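Probable host range protein 2-3 (Myxoma virus, PDB 5CZ3) probably acts as a host-range factor of the poxvirus C7 family, helping the virus to multiply in different cell types. Local coordinates at residues 43-48 with 121-126; 14-19 with 141-146; 68-73 with 93-98; 114-119 with 133-138. All blocks are in the same frame, centred on the assembly; numbering follows the deposited sequence.

Contact 1: 43-48 with 121-126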
loop_
_atom_site.group_PDB
_atom_site.type_symbol
_atom_site.label_atom_id
_atom_site.label_comp_id
_atom_site.label_asym_id
_atom_site.label_seq_id
_atom_site.Cartn_x
_atom_site.Cartn_y
_atom_site.Cartn_z
ATOM N N THR A 43 -16.171 -4.943 -14.515
ATOM C CA THR A 43 -16.380 -6.385 -14.456
ATOM C C THR A 43 -16.038 -6.941 -13.078
ATOM O O THR A 43 -15.397 -6.273 -12.265
ATOM C CB THR A 43 -15.534 -7.124 -15.514
ATOM O OG1 THR A 43 -14.141 -6.908 -15.256
ATOM C CG2 THR A 43 -15.867 -6.625 -16.911
ATOM N N CYS A 44 -16.469 -8.172 -12.825
ATOM C CA CYS A 44 -16.202 -8.845 -11.561
ATOM C C CYS A 44 -14.831 -9.511 -11.613
ATOM O O CYS A 44 -14.576 -10.337 -12.487
ATOM C CB CYS A 44 -17.288 -9.880 -11.272
ATOM S SG CYS A 44 -18.933 -9.164 -11.034
ATOM N N LYS A 45 -13.945 -9.152 -10.691
ATOM C CA LYS A 45 -12.589 -9.689 -10.728
ATOM C C LYS A 45 -11.945 -9.793 -9.353
ATOM O O LYS A 45 -12.436 -9.232 -8.373
ATOM C CB LYS A 45 -11.706 -8.826 -11.633
ATOM C CG LYS A 45 -11.478 -7.418 -11.110
ATOM C CD LYS A 45 -10.671 -6.581 -12.088
ATOM C CE LYS A 45 -11.352 -6.507 -13.445
ATOM N NZ LYS A 45 -10.613 -5.625 -14.390
ATOM N N TYR A 46 -10.838 -10.526 -9.295
ATOM C CA TYR A 46 -10.020 -10.597 -8.094
ATOM C C TYR A 46 -8.833 -9.652 -8.228
ATOM O O TYR A 46 -8.118 -9.684 -9.228
ATOM C CB TYR A 46 -9.530 -12.027 -7.850
ATOM C CG TYR A 46 -10.592 -12.976 -7.341
ATOM C CD1 TYR A 46 -10.843 -13.102 -5.981
ATOM C CD2 TYR A 46 -11.337 -13.752 -8.218
ATOM C CE1 TYR A 46 -11.808 -13.971 -5.509
ATOM C CE2 TYR A 46 -12.305 -14.624 -7.755
ATOM C CZ TYR A 46 -12.536 -14.729 -6.399
ATOM O OH TYR A 46 -13.498 -15.596 -5.931
ATOM N N ILE A 47 -8.629 -8.809 -7.224
ATOM C CA ILE A 47 -7.501 -7.888 -7.232
ATOM C C ILE A 47 -6.474 -8.299 -6.184
ATOM O O ILE A 47 -6.777 -8.361 -4.992
ATOM C CB ILE A 47 -7.949 -6.440 -6.978
ATOM C CG1 ILE A 47 -8.967 -6.011 -8.035
ATOM C CG2 ILE A 47 -6.753 -5.502 -6.992
ATOM C CD1 ILE A 47 -9.530 -4.631 -7.811
ATOM N N THR A 48 -5.259 -8.587 -6.639
ATOM C CA THR A 48 -4.196 -9.053 -5.757
ATOM C C THR A 48 -3.247 -7.920 -5.382
ATOM O O THR A 48 -2.677 -7.262 -6.252
ATOM C CB THR A 48 -3.384 -10.192 -6.410
ATOM O OG1 THR A 48 -4.265 -11.251 -6.804
ATOM C CG2 THR A 48 -2.348 -10.738 -5.438
ATOM N N ASN A 121 -7.774 2.375 -12.330
ATOM C CA ASN A 121 -8.812 1.832 -13.198
ATOM C C ASN A 121 -8.423 0.449 -13.703
ATOM O O ASN A 121 -7.712 0.332 -14.692
ATOM C CB ASN A 121 -9.062 2.776 -14.378
ATOM C CG ASN A 121 -10.308 2.416 -15.169
ATOM O OD1 ASN A 121 -10.570 1.247 -15.452
ATOM N ND2 ASN A 121 -11.084 3.431 -15.533
ATOM N N THR A 122 -8.912 -0.597 -13.047
ATOM C CA THR A 122 -8.465 -1.958 -13.344
ATOM C C THR A 122 -8.814 -2.433 -14.756
ATOM O O THR A 122 -8.371 -3.501 -15.180
ATOM C CB THR A 122 -9.052 -2.963 -12.343
ATOM O OG1 THR A 122 -10.462 -3.087 -12.560
ATOM C CG2 THR A 122 -8.794 -2.503 -10.915
ATOM N N ASP A 123 -9.600 -1.643 -15.481
ATOM C CA ASP A 123 -10.004 -2.004 -16.835
ATOM C C ASP A 123 -9.110 -1.353 -17.882
ATOM O O ASP A 123 -8.716 -1.990 -18.857
ATOM C CB ASP A 123 -11.462 -1.615 -17.076
ATOM C CG ASP A 123 -12.425 -2.455 -16.269
ATOM O OD1 ASP A 123 -12.181 -3.673 -16.137
ATOM O OD2 ASP A 123 -13.423 -1.900 -15.763
ATOM N N THR A 124 -8.797 -0.078 -17.680
ATOM C CA THR A 124 -7.913 0.641 -18.587
ATOM C C THR A 124 -6.486 0.563 -18.069
ATOM O O THR A 124 -5.541 0.855 -18.796
ATOM C CB THR A 124 -8.411 2.072 -18.851
ATOM O OG1 THR A 124 -8.327 2.842 -17.645
ATOM C CG2 THR A 124 -9.849 2.049 -19.335
ATOM N N ARG A 125 -6.347 0.142 -16.812
ATOM C CA ARG A 125 -5.081 0.138 -16.066
ATOM C C ARG A 125 -4.406 1.512 -16.079
ATOM O O ARG A 125 -3.185 1.613 -15.975
ATOM N N ARG A 126 -5.210 2.568 -16.173
ATOM C CA ARG A 126 -4.696 3.922 -16.013
ATOM C C ARG A 126 -4.860 4.359 -14.562
ATOM O O ARG A 126 -5.749 3.880 -13.857
ATOM C CB ARG A 126 -5.395 4.907 -16.957
#
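Lys45 reaches across to Thr122 and Asp123, and its ammonium group carries the polar half of the contact. NZ donates to Thr122 OG1 at 3.1 Å and forms a salt bridge, also 3.1 Å long, with Asp123 OD1. The carboxylate is met from above its plane, 38° out of it. CG of Lys45 sits between the backbone N and the carbonyl carbon (chi1 66°), and a bend at chi3 (58°) turns CE and NZ toward the turn; the chain slides past Thr122, the two side chains running in opposite directions. Both partners have a second tie: Thr122 OG1 is also bonded to Lys40 O, and the other carboxylate oxygen, Asp123 OD2, to Ala42 N, which should fix where the lysine finds them.

The apolar half is a single methyl contact, Ile47 CD1 against Thr122 CG2 at 3.8 Å, the two side chains meeting at about a right angle.

Asn121 shapes the turn itself: its OD1 accepts Asp123 N in an Asx turn, at 3.0 Å and in the carbonyl plane, and Thr124 N from well above that plane.

Placed in the fold, this is a surface junction of a beta sandwich. The turn joining strands 117-121 and 126-131 of the mixed sheet meets the start of strand 45-54 in the antiparallel sheet, which pairs there with strand 87-95.

Contact 2: 14-19 with 141-146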
loop_
_atom_site.group_PDB
_atom_site.type_symbol
_atom_site.label_atom_id
_atom_site.label_comp_id
_atom_site.label_asym_id
_atom_site.label_seq_id
_atom_site.Cartn_x
_atom_site.Cartn_y
_atom_site.Cartn_z
ATOM N N PHE A 14 2.152 -3.349 -4.798
ATOM C CA PHE A 14 2.060 -3.859 -6.161
ATOM C C PHE A 14 0.699 -4.481 -6.456
ATOM O O PHE A 14 0.218 -5.329 -5.705
ATOM C CB PHE A 14 3.160 -4.892 -6.417
ATOM C CG PHE A 14 4.549 -4.374 -6.174
ATOM C CD1 PHE A 14 5.253 -3.736 -7.183
ATOM C CD2 PHE A 14 5.155 -4.528 -4.936
ATOM C CE1 PHE A 14 6.532 -3.260 -6.962
ATOM C CE2 PHE A 14 6.436 -4.053 -4.711
ATOM C CZ PHE A 14 7.124 -3.419 -5.724
ATOM N N LEU A 15 0.084 -4.051 -7.553
ATOM C CA LEU A 15 -1.149 -4.667 -8.034
ATOM C C LEU A 15 -0.800 -5.637 -9.158
ATOM O O LEU A 15 -0.533 -5.226 -10.289
ATOM C CB LEU A 15 -2.150 -3.612 -8.509
ATOM C CG LEU A 15 -2.987 -2.916 -7.427
ATOM C CD1 LEU A 15 -2.141 -1.988 -6.564
ATOM C CD2 LEU A 15 -4.157 -2.158 -8.044
ATOM N N ILE A 16 -0.810 -6.926 -8.830
ATOM C CA ILE A 16 -0.231 -7.964 -9.679
ATOM C C ILE A 16 -0.872 -8.088 -11.059
ATOM O O ILE A 16 -0.196 -7.933 -12.077
ATOM C CB ILE A 16 -0.307 -9.338 -8.985
ATOM C CG1 ILE A 16 0.316 -9.262 -7.590
ATOM C CG2 ILE A 16 0.381 -10.400 -9.824
ATOM C CD1 ILE A 16 1.718 -8.692 -7.579
ATOM N N ASP A 17 -2.169 -8.376 -11.090
ATOM C CA ASP A 17 -2.867 -8.609 -12.350
ATOM C C ASP A 17 -3.014 -7.334 -13.174
ATOM O O ASP A 17 -3.191 -7.388 -14.391
ATOM C CB ASP A 17 -4.242 -9.223 -12.088
ATOM C CG ASP A 17 -4.152 -10.612 -11.483
ATOM O OD1 ASP A 17 -3.218 -11.359 -11.848
ATOM O OD2 ASP A 17 -5.010 -10.953 -10.642
ATOM N N GLU A 18 -2.942 -6.185 -12.510
ATOM C CA GLU A 18 -3.017 -4.906 -13.203
ATOM C C GLU A 18 -1.633 -4.464 -13.664
ATOM O O GLU A 18 -1.503 -3.498 -14.418
ATOM C CB GLU A 18 -3.642 -3.836 -12.303
ATOM C CG GLU A 18 -5.145 -3.987 -12.097
ATOM C CD GLU A 18 -5.499 -5.145 -11.187
ATOM O OE1 GLU A 18 -4.672 -5.494 -10.320
ATOM O OE2 GLU A 18 -6.601 -5.711 -11.344
ATOM N N ASN A 19 -0.612 -5.185 -13.207
ATOM C CA ASN A 19 0.784 -4.888 -13.526
ATOM C C ASN A 19 1.148 -3.436 -13.225
ATOM O O ASN A 19 1.690 -2.733 -14.075
ATOM C CB ASN A 19 1.079 -5.210 -14.994
ATOM C CG ASN A 19 2.561 -5.410 -15.262
ATOM O OD1 ASN A 19 3.259 -6.070 -14.493
ATOM N ND2 ASN A 19 3.047 -4.836 -16.356
ATOM N N PRO A 141 3.904 2.147 -14.405
ATOM C CA PRO A 141 2.888 1.378 -15.136
ATOM C C PRO A 141 3.360 -0.033 -15.486
ATOM O O PRO A 141 3.002 -0.565 -16.537
ATOM C CB PRO A 141 2.670 2.210 -16.399
ATOM C CG PRO A 141 3.983 2.885 -16.622
ATOM C CD PRO A 141 4.530 3.179 -15.250
ATOM N N PHE A 142 4.153 -0.627 -14.602
ATOM C CA PHE A 142 4.707 -1.954 -14.821
ATOM C C PHE A 142 5.138 -2.572 -13.500
ATOM O O PHE A 142 5.118 -1.916 -12.460
ATOM C CB PHE A 142 5.895 -1.888 -15.781
ATOM C CG PHE A 142 6.923 -0.856 -15.402
ATOM C CD1 PHE A 142 7.855 -1.113 -14.408
ATOM C CD2 PHE A 142 6.959 0.372 -16.044
ATOM C CE1 PHE A 142 8.795 -0.166 -14.056
ATOM C CE2 PHE A 142 7.900 1.322 -15.699
ATOM C CZ PHE A 142 8.821 1.052 -14.705
ATOM N N ILE A 143 5.528 -3.840 -13.548
ATOM C CA ILE A 143 6.153 -4.491 -12.406
ATOM C C ILE A 143 7.432 -5.175 -12.867
ATOM O O ILE A 143 7.388 -6.185 -13.570
ATOM C CB ILE A 143 5.225 -5.522 -11.742
ATOM C CG1 ILE A 143 3.941 -4.851 -11.253
ATOM C CG2 ILE A 143 5.933 -6.194 -10.580
ATOM C CD1 ILE A 143 2.941 -5.816 -10.657
ATOM N N SER A 144 8.572 -4.612 -12.482
ATOM C CA SER A 144 9.864 -5.134 -12.913
ATOM C C SER A 144 10.131 -6.515 -12.327
ATOM O O SER A 144 9.597 -6.867 -11.275
ATOM C CB SER A 144 10.988 -4.176 -12.516
ATOM O OG SER A 144 11.131 -4.115 -11.108
ATOM N N ASP A 145 10.960 -7.291 -13.017
ATOM C CA ASP A 145 11.371 -8.601 -12.527
ATOM C C ASP A 145 12.172 -8.468 -11.236
ATOM O O ASP A 145 12.132 -9.349 -10.376
ATOM C CB ASP A 145 12.196 -9.337 -13.586
ATOM C CG ASP A 145 11.361 -9.779 -14.770
ATOM O OD1 ASP A 145 10.139 -9.969 -14.601
ATOM O OD2 ASP A 145 11.927 -9.937 -15.872
ATOM N N GLY A 146 12.898 -7.361 -11.108
ATOM C CA GLY A 146 13.676 -7.089 -9.913
ATOM C C GLY A 146 12.798 -6.937 -8.688
ATOM O O GLY A 146 13.102 -7.477 -7.624
#
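Ile143 meets Asn19 through torsions that extend one side chain and swing the other. In Ile143, chi1 of -60° sets CG1 beside the backbone N and CG2 anti to it, and the extended chi2 (177°) carries CD1 into the bend of 14-19. In Asn19, chi1 of -159° turns the amide back over the backbone of 142-143.

The Ile143 side chain covers much of the interface. Its CD1 lies 3.5 Å from Leu15 O and 3.7 Å from Asn19 CA, at the mouth of the turn, and also approaches Ile16 CD1 at 4.4 Å. The other branch is used separately: CG2 comes obliquely to the Phe14 ring, 4.2 Å from its CD1. One branched residue thus packs against both the strand end and the turn that follows it.

Asn19 closes the contact from the opposite end of the turn. Its OD1 lies 3.4 Å from Ile143 CB, the two side chains crossing at a slant, while its carbonyl O rests 3.2 Å from Phe142 CA.

Trp151 adds to the apolar cluster, meeting both the Phe14 ring and Ile143. Ser144 is the N-cap of helix 145-148, its OG accepting Asp147 N.

What results is a beta hairpin with a later part of the chain docked on it: the type I turn from Ile16 to Asn19, between antiparallel strands 10-15 and 20-23, receives the chain that leaves edge strand 138-140 for short helix 145-148, the last helix of the modelled part.

Contact 3: 68-73 with 93-98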
loop_
_atom_site.group_PDB
_atom_site.type_symbol
_atom_site.label_atom_id
_atom_site.label_comp_id
_atom_site.label_asym_id
_atom_site.label_seq_id
_atom_site.Cartn_x
_atom_site.Cartn_y
_atom_site.Cartn_z
ATOM N N MET A 68 -6.533 -3.211 6.698
ATOM C CA MET A 68 -7.201 -2.771 5.482
ATOM C C MET A 68 -8.719 -2.861 5.585
ATOM O O MET A 68 -9.261 -3.808 6.156
ATOM C CB MET A 68 -6.714 -3.590 4.283
ATOM C CG MET A 68 -7.476 -3.334 2.991
ATOM S SD MET A 68 -7.243 -4.639 1.770
ATOM C CE MET A 68 -8.219 -4.002 0.413
ATOM N N ARG A 69 -9.397 -1.858 5.038
ATOM C CA ARG A 69 -10.842 -1.907 4.879
ATOM C C ARG A 69 -11.228 -1.682 3.424
ATOM O O ARG A 69 -10.813 -0.699 2.808
ATOM C CB ARG A 69 -11.531 -0.869 5.765
ATOM C CG ARG A 69 -11.437 -1.154 7.247
ATOM C CD ARG A 69 -12.458 -0.337 8.014
ATOM N NE ARG A 69 -12.368 -0.564 9.453
ATOM C CZ ARG A 69 -13.120 -1.435 10.119
ATOM N NH1 ARG A 69 -14.022 -2.161 9.475
ATOM N NH2 ARG A 69 -12.971 -1.578 11.428
ATOM N N LEU A 70 -12.016 -2.602 2.881
ATOM C CA LEU A 70 -12.565 -2.449 1.540
ATOM C C LEU A 70 -14.029 -2.047 1.636
ATOM O O LEU A 70 -14.863 -2.832 2.088
ATOM C CB LEU A 70 -12.420 -3.742 0.735
ATOM C CG LEU A 70 -12.937 -3.677 -0.704
ATOM C CD1 LEU A 70 -12.078 -2.736 -1.537
ATOM C CD2 LEU A 70 -12.989 -5.061 -1.332
ATOM N N ASN A 71 -14.327 -0.822 1.212
ATOM C CA ASN A 71 -15.675 -0.267 1.296
ATOM C C ASN A 71 -16.240 -0.344 2.711
ATOM O O ASN A 71 -17.424 -0.616 2.903
ATOM C CB ASN A 71 -16.613 -0.980 0.318
ATOM C CG ASN A 71 -16.203 -0.788 -1.130
ATOM O OD1 ASN A 71 -15.644 0.247 -1.498
ATOM N ND2 ASN A 71 -16.481 -1.787 -1.960
ATOM N N GLY A 72 -15.381 -0.112 3.699
ATOM C CA GLY A 72 -15.800 -0.087 5.088
ATOM C C GLY A 72 -15.607 -1.396 5.833
ATOM O O GLY A 72 -15.505 -1.405 7.059
ATOM N N LYS A 73 -15.558 -2.503 5.097
ATOM C CA LYS A 73 -15.452 -3.823 5.715
ATOM C C LYS A 73 -14.002 -4.237 5.952
ATOM O O LYS A 73 -13.153 -4.104 5.071
ATOM C CB LYS A 73 -16.162 -4.869 4.853
ATOM N N ILE A 93 -8.713 -9.368 -2.860
ATOM C CA ILE A 93 -10.100 -8.969 -2.672
ATOM C C ILE A 93 -10.924 -9.321 -3.898
ATOM O O ILE A 93 -10.393 -9.446 -5.002
ATOM C CB ILE A 93 -10.230 -7.461 -2.396
ATOM C CG1 ILE A 93 -9.685 -6.655 -3.576
ATOM C CG2 ILE A 93 -9.501 -7.091 -1.115
ATOM C CD1 ILE A 93 -9.860 -5.160 -3.430
ATOM N N TYR A 94 -12.225 -9.488 -3.697
ATOM C CA TYR A 94 -13.137 -9.733 -4.801
ATOM C C TYR A 94 -14.105 -8.569 -4.946
ATOM O O TYR A 94 -14.833 -8.240 -4.010
ATOM C CB TYR A 94 -13.902 -11.038 -4.593
ATOM C CG TYR A 94 -14.978 -11.266 -5.627
ATOM C CD1 TYR A 94 -14.666 -11.771 -6.882
ATOM C CD2 TYR A 94 -16.306 -10.970 -5.351
ATOM C CE1 TYR A 94 -15.647 -11.976 -7.832
ATOM C CE2 TYR A 94 -17.290 -11.171 -6.292
ATOM C CZ TYR A 94 -16.957 -11.674 -7.531
ATOM O OH TYR A 94 -17.937 -11.878 -8.474
ATOM N N VAL A 95 -14.113 -7.948 -6.121
ATOM C CA VAL A 95 -14.979 -6.802 -6.365
ATOM C C VAL A 95 -15.902 -7.035 -7.556
ATOM O O VAL A 95 -15.544 -7.725 -8.510
ATOM C CB VAL A 95 -14.161 -5.519 -6.605
ATOM C CG1 VAL A 95 -13.475 -5.080 -5.317
ATOM C CG2 VAL A 95 -13.144 -5.731 -7.716
ATOM N N GLU A 96 -17.096 -6.455 -7.483
ATOM C CA GLU A 96 -18.078 -6.569 -8.554
ATOM C C GLU A 96 -18.327 -5.204 -9.180
ATOM O O GLU A 96 -18.821 -5.100 -10.302
ATOM C CB GLU A 96 -19.385 -7.163 -8.025
ATOM C CG GLU A 96 -19.268 -8.618 -7.605
ATOM C CD GLU A 96 -20.576 -9.200 -7.106
ATOM O OE1 GLU A 96 -21.363 -8.459 -6.480
ATOM O OE2 GLU A 96 -20.817 -10.400 -7.348
ATOM N N GLU A 97 -17.977 -4.159 -8.436
ATOM C CA GLU A 97 -18.106 -2.785 -8.903
ATOM C C GLU A 97 -16.969 -1.939 -8.337
ATOM O O GLU A 97 -16.053 -2.471 -7.710
ATOM C CB GLU A 97 -19.464 -2.206 -8.504
ATOM C CG GLU A 97 -19.781 -2.334 -7.023
ATOM C CD GLU A 97 -21.172 -1.835 -6.681
ATOM O OE2 GLU A 97 -21.562 -1.922 -5.498
ATOM N N ASP A 98 -17.029 -0.629 -8.561
ATOM C CA ASP A 98 -16.008 0.285 -8.053
ATOM C C ASP A 98 -15.881 0.169 -6.539
ATOM O O ASP A 98 -16.880 0.046 -5.833
ATOM C CB ASP A 98 -16.327 1.729 -8.444
ATOM C CG ASP A 98 -16.295 1.949 -9.942
ATOM O OD1 ASP A 98 -15.800 1.059 -10.665
ATOM O OD2 ASP A 98 -16.761 3.013 -10.398
#
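Ile93 packs against Met68 and Leu70 across the interior of a beta sandwich, the two strands belonging to opposite sheets. Strand segments 68-70 and 93-95 run nearly parallel, their directions 17° apart and their axes 10.0 Å from each other, a spacing bridged by side chains with no hydrogen bond between the segments.

Ile93 comes first and does most of the work. With CG1 lodged between the backbone N and the carbonyl carbon (chi1 61°), its branches take different partners: CG2 touches Met68 CE at 3.7 Å, and CD1 meets both methyls of Leu70, lying 3.8 Å from CD2. The methionine arrives at about a right angle, its chain fully stretched so that the terminal methyl does the touching.

Two residues on, Val95 adds CG1, 4.0 Å from Leu70 CD2; that leucine methyl therefore meets both Ile93 and Val95. Val95 and Ile93 both also touch Ile47 of the adjoining strand 45-54.

At the end of the segment, Asp98 brings its backbone near the type I' turn from Leu70 to Lys73, which joins strands 67-70 and 73-75. Asn71 OD1 is taken by Leu100 N, while its ND2 lies 4.3 Å from Asp98 O.

Contact 4: 114-119 with 133-138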
loop_
_atom_site.group_PDB
_atom_site.type_symbol
_atom_site.label_atom_id
_atom_site.label_comp_id
_atom_site.label_asym_id
_atom_site.label_seq_id
_atom_site.Cartn_x
_atom_site.Cartn_y
_atom_site.Cartn_z
ATOM N N VAL A 114 -2.366 12.133 6.080
ATOM C CA VAL A 114 -1.193 12.321 5.235
ATOM C C VAL A 114 -0.812 11.041 4.495
ATOM O O VAL A 114 0.240 10.977 3.858
ATOM C CB VAL A 114 0.020 12.832 6.043
ATOM C CG1 VAL A 114 -0.162 14.303 6.395
ATOM C CG2 VAL A 114 0.235 11.998 7.289
ATOM N N TYR A 115 -1.667 10.026 4.577
ATOM C CA TYR A 115 -1.550 8.875 3.689
ATOM C C TYR A 115 -1.791 9.348 2.261
ATOM O O TYR A 115 -2.613 10.237 2.033
ATOM C CB TYR A 115 -2.554 7.772 4.043
ATOM C CG TYR A 115 -2.289 7.013 5.327
ATOM C CD1 TYR A 115 -1.089 7.145 6.015
ATOM C CD2 TYR A 115 -3.247 6.143 5.841
ATOM C CE1 TYR A 115 -0.858 6.439 7.190
ATOM C CE2 TYR A 115 -3.025 5.437 7.008
ATOM C CZ TYR A 115 -1.832 5.586 7.679
ATOM O OH TYR A 115 -1.617 4.878 8.839
ATOM N N PRO A 116 -1.082 8.760 1.291
ATOM C CA PRO A 116 -1.351 9.130 -0.101
ATOM C C PRO A 116 -2.635 8.482 -0.620
ATOM O O PRO A 116 -3.040 7.429 -0.125
ATOM C CB PRO A 116 -0.122 8.606 -0.845
ATOM C CG PRO A 116 0.331 7.450 -0.026
ATOM C CD PRO A 116 0.036 7.809 1.406
ATOM N N THR A 117 -3.267 9.116 -1.604
ATOM C CA THR A 117 -4.508 8.605 -2.173
ATOM C C THR A 117 -4.374 8.422 -3.680
ATOM O O THR A 117 -3.993 9.349 -4.395
ATOM C CB THR A 117 -5.692 9.541 -1.876
ATOM O OG1 THR A 117 -5.792 9.751 -0.462
ATOM C CG2 THR A 117 -6.992 8.941 -2.389
ATOM N N PHE A 118 -4.689 7.222 -4.154
ATOM C CA PHE A 118 -4.546 6.898 -5.566
ATOM C C PHE A 118 -5.864 6.471 -6.188
ATOM O O PHE A 118 -6.801 6.083 -5.490
ATOM C CB PHE A 118 -3.519 5.782 -5.767
ATOM C CG PHE A 118 -2.244 5.985 -5.010
ATOM C CD1 PHE A 118 -1.213 6.730 -5.551
ATOM C CD2 PHE A 118 -2.071 5.417 -3.757
ATOM C CE1 PHE A 118 -0.034 6.916 -4.855
ATOM C CE2 PHE A 118 -0.897 5.598 -3.055
ATOM C CZ PHE A 118 0.123 6.350 -3.605
ATOM N N LEU A 119 -5.922 6.545 -7.512
ATOM C CA LEU A 119 -7.013 5.952 -8.270
ATOM C C LEU A 119 -6.422 4.935 -9.226
ATOM O O LEU A 119 -5.424 5.215 -9.889
ATOM C CB LEU A 119 -7.803 7.011 -9.045
ATOM N N GLY A 133 0.217 13.170 -0.245
ATOM C CA GLY A 133 0.290 13.231 1.203
ATOM C C GLY A 133 1.688 13.584 1.670
ATOM O O GLY A 133 2.389 14.356 1.020
ATOM N N ARG A 134 2.100 13.007 2.793
ATOM C CA ARG A 134 3.444 13.233 3.309
ATOM C C ARG A 134 4.396 12.172 2.761
ATOM O O ARG A 134 5.119 11.521 3.514
ATOM C CB ARG A 134 3.438 13.225 4.840
ATOM C CG ARG A 134 4.648 13.890 5.475
ATOM C CD ARG A 134 4.340 14.389 6.875
ATOM N NE ARG A 134 4.241 13.304 7.846
ATOM C CZ ARG A 134 3.700 13.434 9.052
ATOM N NH1 ARG A 134 3.201 14.602 9.434
ATOM N NH2 ARG A 134 3.651 12.398 9.877
ATOM N N THR A 135 4.377 11.986 1.442
ATOM C CA THR A 135 5.224 10.989 0.794
ATOM C C THR A 135 5.873 11.519 -0.481
ATOM O O THR A 135 5.581 12.625 -0.936
ATOM C CB THR A 135 4.438 9.712 0.414
ATOM O OG1 THR A 135 3.764 9.919 -0.834
ATOM C CG2 THR A 135 3.422 9.339 1.485
ATOM N N TYR A 136 6.757 10.705 -1.050
ATOM C CA TYR A 136 7.345 10.968 -2.356
ATOM C C TYR A 136 6.955 9.843 -3.307
ATOM O O TYR A 136 7.762 9.393 -4.120
ATOM C CB TYR A 136 8.865 11.084 -2.259
ATOM C CG TYR A 136 9.340 12.196 -1.356
ATOM C CD1 TYR A 136 8.805 13.473 -1.454
ATOM C CD2 TYR A 136 10.323 11.970 -0.403
ATOM C CE1 TYR A 136 9.237 14.495 -0.632
ATOM C CE2 TYR A 136 10.761 12.985 0.426
ATOM C CZ TYR A 136 10.215 14.246 0.308
ATOM O OH TYR A 136 10.646 15.261 1.131
ATOM N N THR A 137 5.712 9.393 -3.187
ATOM C CA THR A 137 5.232 8.244 -3.941
ATOM C C THR A 137 5.150 8.512 -5.442
ATOM O O THR A 137 4.927 9.643 -5.879
ATOM C CB THR A 137 3.846 7.793 -3.439
ATOM O OG1 THR A 137 3.474 6.571 -4.088
ATOM C CG2 THR A 137 2.795 8.861 -3.712
ATOM N N TYR A 138 5.352 7.458 -6.224
ATOM C CA TYR A 138 5.218 7.530 -7.671
ATOM C C TYR A 138 4.709 6.193 -8.188
ATOM O O TYR A 138 4.862 5.167 -7.526
ATOM C CB TYR A 138 6.550 7.900 -8.332
ATOM C CG TYR A 138 7.629 6.844 -8.209
ATOM C CD1 TYR A 138 8.464 6.800 -7.099
ATOM C CD2 TYR A 138 7.824 5.901 -9.212
ATOM C CE1 TYR A 138 9.454 5.840 -6.985
ATOM C CE2 TYR A 138 8.809 4.938 -9.107
ATOM C CZ TYR A 138 9.622 4.912 -7.992
ATOM O OH TYR A 138 10.605 3.955 -7.884
#
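Val114 and Arg134 are joined by the one backbone hydrogen bond between the segments, Arg134 N to Val114 O at 3.0 Å, nearly straight at 166° and arriving in the carbonyl plane on a lone pair, and the same oxygen receives a CA-H...O contact from Gly133, where a CB would collide with it, the absence of a side chain letting the two backbones come this close.

Val114 CB lies 3.6 Å from Arg134 CB, and its CG2 sits over the centre of one guanidinium face, 4.1 Å above the plane. Arg134 is the centre of an inverse gamma turn; a bend at chi3 (74°) in its side chain brings the flat group under CG2, and NE also makes a weak bond to Asp29 O.

Deeper in, CD and CG of Pro116 meet the Thr135 methyl, CD 3.7 Å from CG2, the two side chains crossing at about a right angle. Thr135 OG1 belongs to an ST turn, accepting Thr137 N, and is also bonded to Ser132 O. Next, Thr137 stands at the edge of the Phe118 ring: OG1, close to the ring plane, is 3.4 Å from CZ, and CG2 is 3.6 Å from CE1. The buried hydroxyl is satisfied by Lys23 O.

Such packing belongs to the crossover of a beta sandwich, where the connection from strand 126-131 of the mixed sheet to strand 138-140 of the antiparallel sheet runs along the lead-in and first residues of strand 117-121.

Together the four contacts illustrate how a sandwich is joined by loops as well as by core packing: contacts 1, 3 and 4 bridge its two sheets, while contact 2 stays with the antiparallel one. Contacts 1, 2 and 3 reach that sheet through strands 45-54, 10-15 and 87-95, which lie side by side; contacts 3 and 4 both reach the mixed sheet. Contact 1 holds the middle, its centre 13 Å from that of contact 2 and 12 Å from contact 3, and backbone hydrogen bonds join it to both. Contact 4 lies about 18 to 20 Å from the others. Along the chain, contact 2 spans the other three, contact 3 falls within contact 1, and contacts 1 and 4 interleave, so distant segments tie the domain together.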